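PDB 2WAM: PAC2 family protein from Mycobacterium tuberculosis, which is of unknown function but represents a duplicated gene family found in actinobacteria. Local coordinates for residues V69-G74 / H80-A85; A86-A91 / A272-A277; L166-G171 / H230-V235. All blocks are in the same frame, centred on the assembly; numbering follows the deposited sequence.

How the contacts relate
The three contacts show helix on strand, helix on helix, and a side-chain bridge between a helix end and a loop. Contact 1 sets the start of helix 81-92 on strand 67-73, and contact 2 uses the next turns of that helix to meet helix 272-289. Their centres are about 12 Å apart, and they touch where A71 CB packs 4.2 Å from A86 CB. Contact 3 ties the last turn of helix 156-169 to the loop between helix 219-229 and strand 234-242; its centre is about 20 Å from that of contact 1, though both reach the same sheet, and about 27 Å from that of contact 2. With no active site known, the three are best read as structural, two by packing and one by a hydrogen bond.

Contact 1. Residues V69-G74 / H80-A85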
ATOM      1  N   VAL A  69      19.366   4.899 -24.184  1.00 33.69           N
ATOM      2  CA  VAL A  69      18.862   4.153 -25.331  1.00 30.75           C
ATOM      3  C   VAL A  69      17.727   3.260 -24.855  1.00 26.94           C
ATOM      4  O   VAL A  69      17.882   2.555 -23.863  1.00 35.34           O
ATOM      5  CB  VAL A  69      19.959   3.244 -25.944  1.00 23.93           C
ATOM      6  CG1 VAL A  69      19.422   2.513 -27.143  1.00 20.25           C
ATOM      7  CG2 VAL A  69      21.190   4.050 -26.311  1.00 22.37           C
ATOM      8  N   HIS A  70      16.588   3.291 -25.544  1.00 23.35           N
ATOM      9  CA  HIS A  70      15.486   2.368 -25.232  1.00 28.86           C
ATOM     10  C   HIS A  70      15.178   1.412 -26.381  1.00 33.08           C
ATOM     11  O   HIS A  70      15.026   1.822 -27.541  1.00 31.97           O
ATOM     12  CB  HIS A  70      14.211   3.077 -24.700  1.00 20.25           C
ATOM     13  CG  HIS A  70      13.707   4.202 -25.557  1.00 25.90           C
ATOM     14  ND1 HIS A  70      12.506   4.141 -26.235  1.00 28.21           N
ATOM     15  CD2 HIS A  70      14.212   5.436 -25.807  1.00 33.70           C
ATOM     16  CE1 HIS A  70      12.303   5.279 -26.877  1.00 26.97           C
ATOM     17  NE2 HIS A  70      13.324   6.082 -26.635  1.00 26.81           N
ATOM     18  N   ALA A  71      15.099   0.130 -26.030  1.00 25.76           N
ATOM     19  CA  ALA A  71      14.876  -0.941 -26.997  1.00 27.42           C
ATOM     20  C   ALA A  71      13.871  -1.950 -26.463  1.00 29.89           C
ATOM     21  O   ALA A  71      14.222  -2.822 -25.675  1.00 32.86           O
ATOM     22  CB  ALA A  71      16.194  -1.635 -27.323  1.00 24.19           C
ATOM     23  N   LEU A  72      12.625  -1.835 -26.914  1.00 30.21           N
ATOM     24  CA  LEU A  72      11.535  -2.653 -26.395  1.00 25.02           C
ATOM     25  C   LEU A  72      10.890  -3.546 -27.465  1.00 30.80           C
ATOM     26  O   LEU A  72      10.630  -3.116 -28.589  1.00 35.23           O
ATOM     27  CB  LEU A  72      10.489  -1.765 -25.694  1.00 26.80           C
ATOM     28  CG  LEU A  72      11.009  -0.827 -24.592  1.00 25.64           C
ATOM     29  CD1 LEU A  72       9.905   0.043 -24.025  1.00 19.47           C
ATOM     30  CD2 LEU A  72      11.685  -1.616 -23.480  1.00 23.56           C
ATOM     31  N   GLU A  73      10.636  -4.797 -27.099  1.00 34.17           N
ATOM     32  CA  GLU A  73      10.089  -5.777 -28.026  1.00 31.42           C
ATOM     33  C   GLU A  73       8.613  -6.006 -27.767  1.00 29.91           C
ATOM     34  O   GLU A  73       8.180  -6.017 -26.621  1.00 34.65           O
ATOM     35  CB  GLU A  73      10.818  -7.105 -27.877  1.00 28.48           C
ATOM     36  CG  GLU A  73      12.298  -6.975 -27.635  1.00 38.85           C
ATOM     37  CD  GLU A  73      12.906  -8.272 -27.153  1.00 52.56           C
ATOM     38  OE1 GLU A  73      12.320  -9.342 -27.436  1.00 60.99           O
ATOM     39  OE2 GLU A  73      13.963  -8.217 -26.497  1.00 53.96           O
ATOM     40  N   GLY A  74       7.848  -6.216 -28.833  1.00 27.46           N
ATOM     41  CA  GLY A  74       6.425  -6.456 -28.705  1.00 35.07           C
ATOM     42  C   GLY A  74       5.567  -5.534 -29.554  1.00 36.52           C
ATOM     43  O   GLY A  74       4.394  -5.812 -29.784  1.00 34.27           O
ATOM     44  N   HIS A  80      13.765  -9.070 -36.046  1.00 35.39           N
ATOM     45  CA  HIS A  80      14.091  -9.179 -34.632  1.00 30.39           C
ATOM     46  C   HIS A  80      15.176  -8.168 -34.277  1.00 29.50           C
ATOM     47  O   HIS A  80      15.948  -8.374 -33.346  1.00 34.59           O
ATOM     48  CB  HIS A  80      14.518 -10.607 -34.286  1.00 20.34           C
ATOM     49  CG  HIS A  80      13.508 -11.647 -34.675  1.00 38.56           C
ATOM     50  ND1 HIS A  80      13.861 -12.899 -35.136  1.00 31.83           N
ATOM     51  CD2 HIS A  80      12.153 -11.608 -34.692  1.00 38.57           C
ATOM     52  CE1 HIS A  80      12.766 -13.589 -35.409  1.00 32.78           C
ATOM     53  NE2 HIS A  80      11.717 -12.826 -35.156  1.00 36.42           N
ATOM     54  N   ALA A  81      15.215  -7.063 -35.015  1.00 25.93           N
ATOM     55  CA  ALA A  81      16.323  -6.115 -34.912  1.00 31.02           C
ATOM     56  C   ALA A  81      16.491  -5.467 -33.534  1.00 35.12           C
ATOM     57  O   ALA A  81      17.616  -5.188 -33.120  1.00 34.11           O
ATOM     58  CB  ALA A  81      16.235  -5.054 -36.000  1.00 24.39           C
ATOM     59  N   ILE A  82      15.383  -5.228 -32.833  1.00 31.26           N
ATOM     60  CA  ILE A  82      15.435  -4.641 -31.497  1.00 26.76           C
ATOM     61  C   ILE A  82      16.062  -5.612 -30.491  1.00 29.31           C
ATOM     62  O   ILE A  82      16.950  -5.242 -29.719  1.00 26.08           O
ATOM     63  CB  ILE A  82      14.040  -4.261 -30.972  1.00 27.93           C
ATOM     64  CG1 ILE A  82      13.230  -3.504 -32.022  1.00 27.42           C
ATOM     65  CG2 ILE A  82      14.155  -3.439 -29.685  1.00 21.06           C
ATOM     66  CD1 ILE A  82      13.337  -2.034 -31.901  1.00 29.91           C
ATOM     67  N   ARG A  83      15.582  -6.849 -30.482  1.00 21.61           N
ATOM     68  CA  ARG A  83      16.115  -7.827 -29.562  1.00 21.90           C
ATOM     69  C   ARG A  83      17.620  -7.974 -29.807  1.00 33.82           C
ATOM     70  O   ARG A  83      18.421  -7.923 -28.877  1.00 40.23           O
ATOM     71  CB  ARG A  83      15.399  -9.177 -29.727  1.00 26.58           C
ATOM     72  CG  ARG A  83      15.962 -10.278 -28.834  1.00 34.36           C
ATOM     73  CD  ARG A  83      15.209 -11.584 -28.955  1.00 46.73           C
ATOM     74  NE  ARG A  83      14.966 -12.006 -30.340  1.00 64.02           N
ATOM     75  CZ  ARG A  83      15.801 -12.745 -31.077  1.00 64.46           C
ATOM     76  NH1 ARG A  83      16.974 -13.149 -30.593  1.00 59.31           N
ATOM     77  NH2 ARG A  83      15.460 -13.086 -32.314  1.00 58.62           N
ATOM     78  N   LEU A  84      17.994  -8.138 -31.069  1.00 30.51           N
ATOM     79  CA  LEU A  84      19.381  -8.372 -31.436  1.00 25.12           C
ATOM     80  C   LEU A  84      20.310  -7.238 -31.020  1.00 31.28           C
ATOM     81  O   LEU A  84      21.415  -7.482 -30.532  1.00 31.38           O
ATOM     82  CB  LEU A  84      19.490  -8.622 -32.944  1.00 23.52           C
ATOM     83  CG  LEU A  84      18.828  -9.920 -33.402  1.00 30.61           C
ATOM     84  CD1 LEU A  84      18.841 -10.024 -34.924  1.00 30.82           C
ATOM     85  CD2 LEU A  84      19.509 -11.121 -32.753  1.00 19.86           C
ATOM     86  N   ALA A  85      19.865  -6.001 -31.223  1.00 31.08           N
ATOM     87  CA  ALA A  85      20.694  -4.849 -30.908  1.00 32.19           C
ATOM     88  C   ALA A  85      20.906  -4.720 -29.407  1.00 33.36           C
ATOM     89  O   ALA A  85      22.015  -4.454 -28.953  1.00 38.44           O
ATOM     90  CB  ALA A  85      20.113  -3.567 -31.504  1.00 23.97           C
TER
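A71 and I82 form the apolar heart of this contact, each with its CB directed at the other segment. I82 CG2, anti to the backbone N, does the touching: it comes to 3.6 Å from A71 CB and reaches past it to the strand backbone, 3.5 Å from L72 N. I82 also packs on L178 and T180 of the adjacent strand 174-183, which places this branched side chain over two neighbouring strands at once.

The polar side of the contact is less direct. The carboxylate of E73 lies against the aliphatic stem of R83, with E73 OE2 3.7 Å from R83 CB, and the carboxylate and guanidinium planes are 62° apart. The opposite charges may attract at a distance but do not pair, since E73 OE1 stays 4.7 Å from R83 NE. R83 instead spends its far end on D249, through a salt bridge from NH2, and H80 ND1 also bonds to that aspartate.

The strand and helix axes approach to 7.6 Å at 128° between their N-to-C directions. A short loop turns the chain back, giving a beta-loop-alpha unit whose helix lies across its own strand within a mixed alpha/beta sheet fold.

Contact 2. Residues A86-A91 / A272-A277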
ATOM      1  N   ALA A  86      19.848  -4.930 -28.634  1.00 30.41           N
ATOM      2  CA  ALA A  86      19.962  -4.866 -27.183  1.00 22.97           C
ATOM      3  C   ALA A  86      20.859  -5.987 -26.663  1.00 29.91           C
ATOM      4  O   ALA A  86      21.671  -5.786 -25.753  1.00 36.54           O
ATOM      5  CB  ALA A  86      18.602  -4.937 -26.553  1.00 18.29           C
ATOM      6  N   ALA A  87      20.724  -7.168 -27.256  1.00 23.33           N
ATOM      7  CA  ALA A  87      21.482  -8.331 -26.805  1.00 33.56           C
ATOM      8  C   ALA A  87      22.958  -8.120 -27.077  1.00 34.36           C
ATOM      9  O   ALA A  87      23.812  -8.544 -26.297  1.00 36.63           O
ATOM     10  CB  ALA A  87      20.987  -9.615 -27.492  1.00 18.16           C
ATOM     11  N   HIS A  88      23.253  -7.460 -28.192  1.00 27.94           N
ATOM     12  CA  HIS A  88      24.639  -7.263 -28.571  1.00 22.68           C
ATOM     13  C   HIS A  88      25.346  -6.286 -27.661  1.00 28.68           C
ATOM     14  O   HIS A  88      26.444  -6.561 -27.189  1.00 28.67           O
ATOM     15  CB  HIS A  88      24.800  -6.825 -30.021  1.00 22.88           C
ATOM     16  CG  HIS A  88      26.230  -6.632 -30.403  1.00 31.62           C
ATOM     17  ND1 HIS A  88      27.112  -7.684 -30.526  1.00 26.14           N
ATOM     18  CD2 HIS A  88      26.950  -5.505 -30.624  1.00 28.59           C
ATOM     19  CE1 HIS A  88      28.307  -7.213 -30.830  1.00 36.02           C
ATOM     20  NE2 HIS A  88      28.235  -5.895 -30.894  1.00 28.32           N
ATOM     21  N   LEU A  89      24.722  -5.140 -27.420  1.00 34.85           N
ATOM     22  CA  LEU A  89      25.258  -4.189 -26.458  1.00 34.29           C
ATOM     23  C   LEU A  89      25.557  -4.863 -25.113  1.00 30.04           C
ATOM     24  O   LEU A  89      26.659  -4.755 -24.596  1.00 33.65           O
ATOM     25  CB  LEU A  89      24.304  -3.006 -26.262  1.00 25.22           C
ATOM     26  CG  LEU A  89      24.081  -2.074 -27.453  1.00 25.31           C
ATOM     27  CD1 LEU A  89      23.021  -1.015 -27.126  1.00 20.50           C
ATOM     28  CD2 LEU A  89      25.384  -1.432 -27.869  1.00 19.44           C
ATOM     29  N   LYS A  90      24.578  -5.560 -24.549  1.00 28.61           N
ATOM     30  CA  LYS A  90      24.776  -6.201 -23.253  1.00 32.17           C
ATOM     31  C   LYS A  90      25.892  -7.263 -23.258  1.00 31.29           C
ATOM     32  O   LYS A  90      26.555  -7.470 -22.248  1.00 27.54           O
ATOM     33  CB  LYS A  90      23.468  -6.798 -22.749  1.00 27.55           C
ATOM     34  CG  LYS A  90      22.361  -5.778 -22.558  1.00 31.66           C
ATOM     35  CD  LYS A  90      20.972  -6.416 -22.686  1.00 29.70           C
ATOM     36  CE  LYS A  90      20.661  -7.303 -21.502  1.00 38.15           C
ATOM     37  NZ  LYS A  90      19.619  -8.308 -21.833  1.00 44.18           N
ATOM     38  N   ALA A  91      26.101  -7.913 -24.397  1.00 32.77           N
ATOM     39  CA  ALA A  91      27.092  -8.982 -24.529  1.00 37.94           C
ATOM     40  C   ALA A  91      28.510  -8.469 -24.811  1.00 38.58           C
ATOM     41  O   ALA A  91      29.492  -9.086 -24.424  1.00 31.91           O
ATOM     42  CB  ALA A  91      26.660  -9.946 -25.631  1.00 35.56           C
ATOM     43  N   ALA A 272      31.906  -5.477 -34.360  1.00 29.07           N
ATOM     44  CA  ALA A 272      32.532  -6.490 -35.218  1.00 33.06           C
ATOM     45  C   ALA A 272      31.797  -7.834 -35.257  1.00 36.75           C
ATOM     46  O   ALA A 272      31.508  -8.359 -36.330  1.00 34.37           O
ATOM     47  CB  ALA A 272      34.001  -6.695 -34.833  1.00 40.71           C
ATOM     48  N   VAL A 273      31.498  -8.386 -34.088  1.00 29.26           N
ATOM     49  CA  VAL A 273      30.877  -9.700 -34.009  1.00 33.39           C
ATOM     50  C   VAL A 273      29.457  -9.694 -34.604  1.00 32.20           C
ATOM     51  O   VAL A 273      29.011 -10.655 -35.225  1.00 32.82           O
ATOM     52  CB  VAL A 273      30.898 -10.223 -32.547  1.00 35.33           C
ATOM     53  CG1 VAL A 273      30.075 -11.497 -32.405  1.00 26.27           C
ATOM     54  CG2 VAL A 273      32.341 -10.447 -32.100  1.00 30.45           C
ATOM     55  N   LEU A 274      28.759  -8.586 -34.428  1.00 32.14           N
ATOM     56  CA  LEU A 274      27.410  -8.449 -34.948  1.00 35.05           C
ATOM     57  C   LEU A 274      27.444  -8.302 -36.464  1.00 36.58           C
ATOM     58  O   LEU A 274      26.568  -8.799 -37.166  1.00 42.06           O
ATOM     59  CB  LEU A 274      26.738  -7.235 -34.298  1.00 30.59           C
ATOM     60  CG  LEU A 274      25.361  -6.802 -34.778  1.00 30.16           C
ATOM     61  CD1 LEU A 274      24.322  -7.826 -34.369  1.00 22.74           C
ATOM     62  CD2 LEU A 274      25.031  -5.418 -34.213  1.00 39.60           C
ATOM     63  N   ALA A 275      28.465  -7.614 -36.963  1.00 31.47           N
ATOM     64  CA  ALA A 275      28.639  -7.423 -38.401  1.00 37.64           C
ATOM     65  C   ALA A 275      28.914  -8.761 -39.070  1.00 39.98           C
ATOM     66  O   ALA A 275      28.402  -9.050 -40.163  1.00 37.23           O
ATOM     67  CB  ALA A 275      29.772  -6.460 -38.668  1.00 30.72           C
ATOM     68  N   GLU A 276      29.723  -9.572 -38.395  1.00 38.11           N
ATOM     69  CA  GLU A 276      30.020 -10.920 -38.850  1.00 34.35           C
ATOM     70  C   GLU A 276      28.729 -11.708 -38.987  1.00 37.35           C
ATOM     71  O   GLU A 276      28.485 -12.353 -40.008  1.00 38.81           O
ATOM     72  CB  GLU A 276      30.967 -11.623 -37.879  1.00 34.83           C
ATOM     73  CG  GLU A 276      31.523 -12.927 -38.405  1.00 48.71           C
ATOM     74  CD  GLU A 276      32.538 -12.730 -39.526  1.00 68.31           C
ATOM     75  OE1 GLU A 276      33.189 -13.729 -39.913  1.00 77.48           O
ATOM     76  OE2 GLU A 276      32.692 -11.586 -40.014  1.00 63.21           O
ATOM     77  N   ALA A 277      27.887 -11.638 -37.961  1.00 32.93           N
ATOM     78  CA  ALA A 277      26.626 -12.360 -37.995  1.00 30.60           C
ATOM     79  C   ALA A 277      25.749 -11.849 -39.133  1.00 34.82           C
ATOM     80  O   ALA A 277      25.124 -12.638 -39.843  1.00 33.67           O
ATOM     81  CB  ALA A 277      25.916 -12.264 -36.658  1.00 23.26           C
TER
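Two extended first torsions bring H88 and L274 together: CG stands anti to the backbone N in both, at chi1 -180° for H88 and 174° for L274, and each CB already points at the opposing helix. This is helix-on-helix packing, between helix 81-92, which lies on the sheet, and the first turn of helix 272-289 further out, and it shows how one aromatic ring can carry a small interface.

The main interaction is a CH-pi contact. L274 CB sits over the face of the imidazole, 3.8 Å from the H88 ring centroid and only 7° off the ring normal, so the methylene meets the middle of the ring and not one of its atoms. L274 CD2 adds a looser contact beside it, 4.1 Å from H88 CD2, toward the H88 CG-CD2 bond. V273 takes a different approach, with its CB near the ring plane at the edge.

The nearest CA atoms, those of H88 and L274, remain 7.1 Å apart, and the ring spans the gap. Helix 251-265 supports both partners, L258 against H88 and Q255 against L274, while V273 lies on the solvent side.

What fixes the rotation of the ring is probably a hydrogen bond from H88 NE2 to the backbone O of P270, just ahead of helix 272-289. The imidazole is thereby held in two ways, by its face and by its edge, and on that edge the atom turned to V273 is CE1, 4.3 Å from V273 CB.

Contact 3. Residues L166-G171 / H230-V235; sequences LAERLG and HGHEVV
E168 and H232 make the one close meeting between these segments, a histidine-carboxylate hydrogen bond near the protein surface. H232 NE2 donates to E168 OE2 over 2.8 Å with an N-H...O angle of 160°, using the anti lone pair of the carboxylate oxygen, the one turned away from OE1. Ring and carboxylate planes are nearly coplanar, 10° apart, so the acceptor arrives at the ring edge, while the two side chains as wholes cross at about a right angle. E168 runs extended beyond CG, which carries its carboxylate from the helix flank to the imidazole.

M227 of helix 219-229 packs against both A167 and H232, giving the bridge an apolar neighbour from the helix that precedes H232. A167 CB points to the other segment without reaching it.

The outer side is looser. H230 is exposed and its side chain makes no contact with 166-171, although its CB points that way; its ND1 bonds instead to R226 O in the last turns of helix 219-229, which ends just before it. E168 OE2 has a second, weak partner in R164 NH1, a long ion pair. Close by, R169 forms a salt bridge to E42 of a neighbouring subunit, so this corner of the molecule also borders an assembly interface.

What the bond ties together are two helix ends of the same kind. Helix 156-169 closes at G171 and helix 219-229 at G231, both glycines with positive phi; at the second, H232 N returns to M227 O and G231 N to A228 O. The contact is thus a side-chain bridge between two Schellman motifs, each passing the chain into one of two adjacent parallel strands, 174-183 and 234-242, of the alpha/beta fold.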
ATOM      1  N   LEU A 166      13.702   8.406 -13.544  1.00 41.07           N
ATOM      2  CA  LEU A 166      15.031   7.818 -13.415  1.00 37.67           C
ATOM      3  C   LEU A 166      16.036   8.567 -14.293  1.00 40.14           C
ATOM      4  O   LEU A 166      17.130   8.915 -13.843  1.00 35.28           O
ATOM      5  CB  LEU A 166      14.998   6.331 -13.770  1.00 36.19           C
ATOM      6  CG  LEU A 166      14.570   5.422 -12.615  1.00 41.52           C
ATOM      7  CD1 LEU A 166      14.534   3.970 -13.038  1.00 40.50           C
ATOM      8  CD2 LEU A 166      15.525   5.597 -11.461  1.00 34.18           C
ATOM      9  N   ALA A 167      15.646   8.824 -15.541  1.00 37.51           N
ATOM     10  CA  ALA A 167      16.481   9.557 -16.486  1.00 38.30           C
ATOM     11  C   ALA A 167      16.859  10.945 -15.956  1.00 36.98           C
ATOM     12  O   ALA A 167      17.994  11.386 -16.108  1.00 34.77           O
ATOM     13  CB  ALA A 167      15.788   9.660 -17.852  1.00 23.60           C
ATOM     14  N   GLU A 168      15.918  11.629 -15.315  1.00 32.49           N
ATOM     15  CA  GLU A 168      16.241  12.923 -14.721  1.00 28.26           C
ATOM     16  C   GLU A 168      17.206  12.784 -13.536  1.00 36.31           C
ATOM     17  O   GLU A 168      18.259  13.422 -13.517  1.00 40.55           O
ATOM     18  CB  GLU A 168      14.981  13.688 -14.344  1.00 27.44           C
ATOM     19  CG  GLU A 168      14.204  14.192 -15.550  1.00 45.27           C
ATOM     20  CD  GLU A 168      12.758  14.564 -15.224  1.00 51.29           C
ATOM     21  OE1 GLU A 168      12.405  14.606 -14.024  1.00 48.67           O
ATOM     22  OE2 GLU A 168      11.978  14.810 -16.172  1.00 50.02           O
ATOM     23  N   ARG A 169      16.854  11.953 -12.559  1.00 26.13           N
ATOM     24  CA  ARG A 169      17.748  11.689 -11.434  1.00 42.32           C
ATOM     25  C   ARG A 169      19.161  11.334 -11.894  1.00 49.27           C
ATOM     26  O   ARG A 169      20.141  11.696 -11.238  1.00 52.80           O
ATOM     27  CB  ARG A 169      17.218  10.557 -10.555  1.00 37.86           C
ATOM     28  CG  ARG A 169      15.985  10.914  -9.753  1.00 44.52           C
ATOM     29  CD  ARG A 169      16.200  12.183  -8.959  1.00 61.15           C
ATOM     30  NE  ARG A 169      14.937  12.702  -8.458  1.00 76.60           N
ATOM     31  CZ  ARG A 169      14.161  13.547  -9.130  1.00 85.76           C
ATOM     32  NH1 ARG A 169      14.531  13.971 -10.330  1.00 86.98           N
ATOM     33  NH2 ARG A 169      13.018  13.971  -8.602  1.00 86.76           N
ATOM     34  N   LEU A 170      19.262  10.625 -13.016  1.00 37.98           N
ATOM     35  CA  LEU A 170      20.545  10.104 -13.459  1.00 36.84           C
ATOM     36  C   LEU A 170      21.280  11.005 -14.439  1.00 36.81           C
ATOM     37  O   LEU A 170      22.371  10.669 -14.871  1.00 39.48           O
ATOM     38  CB  LEU A 170      20.397   8.692 -14.036  1.00 38.72           C
ATOM     39  CG  LEU A 170      19.969   7.576 -13.077  1.00 36.04           C
ATOM     40  CD1 LEU A 170      19.790   6.285 -13.836  1.00 32.54           C
ATOM     41  CD2 LEU A 170      20.969   7.381 -11.965  1.00 30.93           C
ATOM     42  N   GLY A 171      20.689  12.141 -14.793  1.00 38.94           N
ATOM     43  CA  GLY A 171      21.390  13.138 -15.585  1.00 26.47           C
ATOM     44  C   GLY A 171      21.313  13.010 -17.095  1.00 38.22           C
ATOM     45  O   GLY A 171      22.058  13.670 -17.818  1.00 39.67           O
ATOM     46  N   HIS A 230       8.320  17.196 -21.767  1.00 39.94           N
ATOM     47  CA  HIS A 230       8.969  17.722 -20.579  1.00 39.31           C
ATOM     48  C   HIS A 230      10.336  18.299 -20.907  1.00 41.58           C
ATOM     49  O   HIS A 230      11.237  18.304 -20.065  1.00 49.65           O
ATOM     50  CB  HIS A 230       9.110  16.639 -19.506  1.00 41.12           C
ATOM     51  CG  HIS A 230       7.826  16.281 -18.818  1.00 41.50           C
ATOM     52  ND1 HIS A 230       6.998  15.273 -19.264  1.00 43.41           N
ATOM     53  CD2 HIS A 230       7.248  16.773 -17.696  1.00 38.08           C
ATOM     54  CE1 HIS A 230       5.957  15.166 -18.455  1.00 39.21           C
ATOM     55  NE2 HIS A 230       6.087  16.063 -17.494  1.00 35.40           N
ATOM     56  N   GLY A 231      10.498  18.773 -22.138  1.00 42.95           N
ATOM     57  CA  GLY A 231      11.699  19.497 -22.526  1.00 30.85           C
ATOM     58  C   GLY A 231      12.970  18.671 -22.651  1.00 42.43           C
ATOM     59  O   GLY A 231      14.066  19.222 -22.718  1.00 49.48           O
ATOM     60  N   HIS A 232      12.834  17.349 -22.691  1.00 36.93           N
ATOM     61  CA  HIS A 232      13.993  16.489 -22.882  1.00 38.03           C
ATOM     62  C   HIS A 232      14.319  16.356 -24.361  1.00 42.70           C
ATOM     63  O   HIS A 232      13.420  16.418 -25.213  1.00 39.03           O
ATOM     64  CB  HIS A 232      13.741  15.114 -22.279  1.00 38.69           C
ATOM     65  CG  HIS A 232      13.679  15.119 -20.791  1.00 41.13           C
ATOM     66  ND1 HIS A 232      14.803  15.013 -20.000  1.00 50.81           N
ATOM     67  CD2 HIS A 232      12.630  15.219 -19.942  1.00 42.93           C
ATOM     68  CE1 HIS A 232      14.449  15.045 -18.729  1.00 54.63           C
ATOM     69  NE2 HIS A 232      13.136  15.171 -18.666  1.00 53.04           N
ATOM     70  N   GLU A 233      15.601  16.174 -24.667  1.00 38.06           N
ATOM     71  CA  GLU A 233      16.016  15.954 -26.050  1.00 38.70           C
ATOM     72  C   GLU A 233      15.837  14.495 -26.438  1.00 40.72           C
ATOM     73  O   GLU A 233      16.382  13.609 -25.793  1.00 45.41           O
ATOM     74  CB  GLU A 233      17.473  16.356 -26.261  1.00 33.51           C
ATOM     75  CG  GLU A 233      17.873  16.400 -27.731  1.00 40.47           C
ATOM     76  CD  GLU A 233      19.280  16.937 -27.935  1.00 57.18           C
ATOM     77  OE1 GLU A 233      19.402  18.126 -28.311  1.00 67.68           O
ATOM     78  OE2 GLU A 233      20.262  16.186 -27.708  1.00 46.60           O
ATOM     79  N   VAL A 234      15.075  14.244 -27.492  1.00 34.71           N
ATOM     80  CA  VAL A 234      14.792  12.879 -27.891  1.00 30.74           C
ATOM     81  C   VAL A 234      15.087  12.660 -29.367  1.00 34.56           C
ATOM     82  O   VAL A 234      15.004  13.582 -30.176  1.00 39.26           O
ATOM     83  CB  VAL A 234      13.312  12.510 -27.627  1.00 37.75           C
ATOM     84  CG1 VAL A 234      12.933  12.770 -26.164  1.00 25.73           C
ATOM     85  CG2 VAL A 234      12.380  13.264 -28.603  1.00 33.80           C
ATOM     86  N   VAL A 235      15.417  11.425 -29.710  1.00 28.64           N
ATOM     87  CA  VAL A 235      15.606  11.036 -31.094  1.00 32.45           C
ATOM     88  C   VAL A 235      15.295   9.546 -31.228  1.00 37.81           C
ATOM     89  O   VAL A 235      15.377   8.789 -30.261  1.00 32.11           O
ATOM     90  CB  VAL A 235      17.014  11.435 -31.637  1.00 30.20           C
ATOM     91  CG1 VAL A 235      18.095  11.122 -30.648  1.00 30.84           C
ATOM     92  CG2 VAL A 235      17.297  10.775 -32.959  1.00 34.25           C
TER